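Local structure of particle-associated glycoside hydrolase (Acinetobacter phage Fri1, 6C72) at residues L532-N535 and T540-T543. The protein probably depolymerises the capsular polysaccharide of its Acinetobacter baumannii host as a trimeric tailspike, degrading the capsule during virus entry. Sequence-based numbering, arbitrary orientation.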
ATOM      1  N   LEU A 532      50.953 -13.544 -29.092  1.00 26.71           N
ATOM      2  CA  LEU A 532      50.935 -13.156 -30.492  1.00 26.43           C
ATOM      3  C   LEU A 532      50.382 -11.742 -30.598  1.00 26.28           C
ATOM      4  O   LEU A 532      49.422 -11.388 -29.900  1.00 26.13           O
ATOM      5  CB  LEU A 532      50.082 -14.124 -31.330  1.00 26.34           C
ATOM      6  CG  LEU A 532      50.412 -15.623 -31.287  1.00 26.75           C
ATOM      7  CD1 LEU A 532      49.555 -16.381 -32.263  1.00 27.50           C
ATOM      8  CD2 LEU A 532      51.894 -15.896 -31.568  1.00 27.37           C
ATOM      9  N   PHE A 533      50.968 -10.946 -31.494  1.00 29.17           N
ATOM     10  CA  PHE A 533      50.669  -9.523 -31.623  1.00 29.36           C
ATOM     11  C   PHE A 533      50.313  -9.201 -33.067  1.00 29.91           C
ATOM     12  O   PHE A 533      50.873  -9.790 -33.996  1.00 30.45           O
ATOM     13  CB  PHE A 533      51.867  -8.665 -31.186  1.00 29.82           C
ATOM     14  CG  PHE A 533      52.339  -8.955 -29.791  1.00 30.02           C
ATOM     15  CD1 PHE A 533      53.155 -10.043 -29.529  1.00 30.17           C
ATOM     16  CD2 PHE A 533      51.951  -8.141 -28.734  1.00 30.40           C
ATOM     17  CE1 PHE A 533      53.577 -10.305 -28.238  1.00 30.72           C
ATOM     18  CE2 PHE A 533      52.374  -8.394 -27.441  1.00 30.94           C
ATOM     19  CZ  PHE A 533      53.184  -9.470 -27.187  1.00 31.10           C
ATOM     20  N   VAL A 534      49.341  -8.315 -33.253  1.00 32.23           N
ATOM     21  CA  VAL A 534      48.906  -7.886 -34.578  1.00 33.48           C
ATOM     22  C   VAL A 534      48.605  -6.395 -34.538  1.00 33.86           C
ATOM     23  O   VAL A 534      48.004  -5.902 -33.578  1.00 33.15           O
ATOM     24  CB  VAL A 534      47.648  -8.647 -35.045  1.00 34.13           C
ATOM     25  CG1 VAL A 534      47.406  -8.407 -36.520  1.00 36.58           C
ATOM     26  CG2 VAL A 534      47.778 -10.108 -34.773  1.00 33.70           C
ATOM     27  N   ASN A 535      48.973  -5.681 -35.595  1.00 33.63           N
ATOM     28  CA  ASN A 535      48.494  -4.319 -35.791  1.00 34.40           C
ATOM     29  C   ASN A 535      48.085  -4.166 -37.248  1.00 36.47           C
ATOM     30  O   ASN A 535      48.797  -4.619 -38.151  1.00 37.13           O
ATOM     31  CB  ASN A 535      49.555  -3.281 -35.409  1.00 34.19           C
ATOM     32  CG  ASN A 535      48.957  -1.910 -35.098  1.00 34.59           C
ATOM     33  OD1 ASN A 535      49.652  -0.891 -35.133  1.00 34.82           O
ATOM     34  ND2 ASN A 535      47.666  -1.884 -34.792  1.00 34.52           N
ATOM     35  N   THR A 540      46.126  -3.356 -44.186  1.00 33.78           N
ATOM     36  CA  THR A 540      47.414  -4.030 -44.068  1.00 32.33           C
ATOM     37  C   THR A 540      47.690  -4.465 -42.634  1.00 31.45           C
ATOM     38  O   THR A 540      47.346  -3.759 -41.683  1.00 31.66           O
ATOM     39  CB  THR A 540      48.538  -3.106 -44.535  1.00 31.88           C
ATOM     40  OG1 THR A 540      48.219  -2.642 -45.845  1.00 33.01           O
ATOM     41  CG2 THR A 540      49.851  -3.857 -44.596  1.00 32.01           C
ATOM     42  N   THR A 541      48.384  -5.596 -42.492  1.00 35.50           N
ATOM     43  CA  THR A 541      48.564  -6.256 -41.207  1.00 34.39           C
ATOM     44  C   THR A 541      50.009  -6.701 -41.004  1.00 32.80           C
ATOM     45  O   THR A 541      50.616  -7.268 -41.918  1.00 32.57           O
ATOM     46  CB  THR A 541      47.629  -7.464 -41.122  1.00 34.51           C
ATOM     47  OG1 THR A 541      46.276  -7.005 -41.058  1.00 35.67           O
ATOM     48  CG2 THR A 541      47.946  -8.314 -39.921  1.00 33.11           C
ATOM     49  N   ILE A 542      50.557  -6.433 -39.813  1.00 35.31           N
ATOM     50  CA  ILE A 542      51.855  -6.943 -39.379  1.00 33.92           C
ATOM     51  C   ILE A 542      51.640  -7.766 -38.114  1.00 32.88           C
ATOM     52  O   ILE A 542      50.808  -7.411 -37.270  1.00 32.66           O
ATOM     53  CB  ILE A 542      52.867  -5.808 -39.114  1.00 33.47           C
ATOM     54  CG1 ILE A 542      53.003  -4.917 -40.345  1.00 34.40           C
ATOM     55  CG2 ILE A 542      54.236  -6.378 -38.760  1.00 32.40           C
ATOM     56  CD1 ILE A 542      54.100  -3.865 -40.220  1.00 34.02           C
ATOM     57  N   THR A 543      52.365  -8.878 -37.995  1.00 30.20           N
ATOM     58  CA  THR A 543      52.288  -9.743 -36.823  1.00 29.27           C
ATOM     59  C   THR A 543      53.665  -9.896 -36.183  1.00 28.53           C
ATOM     60  O   THR A 543      54.702  -9.613 -36.795  1.00 28.64           O
ATOM     61  CB  THR A 543      51.754 -11.153 -37.149  1.00 29.48           C
ATOM     62  OG1 THR A 543      52.707 -11.867 -37.957  1.00 29.54           O
ATOM     63  CG2 THR A 543      50.418 -11.085 -37.863  1.00 30.58           C
TER
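The carbonyl O of Ile542 is gripped twice by the facing strand: Asn535 N donates a hydrogen bond of 3.0 Å, and the CA-H of Val534 adds a C-H...O contact, CA to O 3.3 Å. Asn535 O answers with the same pairing, accepting Ile542 N at 3.0 Å, nearly straight at 171°, and meeting the CA-H of Thr541. These reciprocal bonds make Asn535–Ile542 the hydrogen-bonded pair of an antiparallel beta hairpin, strands 528-536 and 541-550, at one margin of a C-terminal sheet that lies beyond the long run of parallel strands. Val534 and Thr543 form the adjoining non-hydrogen-bonded pair, where the CA-H of Thr543 points to Phe533 O.

Alternation along the strands then sorts the side chains. Val534, Thr541 and Thr543 share one face, on which Val534 and Thr543 also touch Trp560. Val534 spans both threonines: CG1, set anti to the backbone N (chi1 -168°), crosses to Thr541 CG2 at 3.4 Å, while CG2 lies alongside Thr543 CG2. Phe533, Asn535 and Ile542 occupy the other face, which meets the second subunit; there the Phe533 ring packs edge-to-face with Tyr529 of that subunit. The Asn535 amide is tied across the interface, with OD1 accepting Ala528 N of the second subunit and ND2 donating both to Gly517 O of the second subunit and to Ser509 O of its own chain.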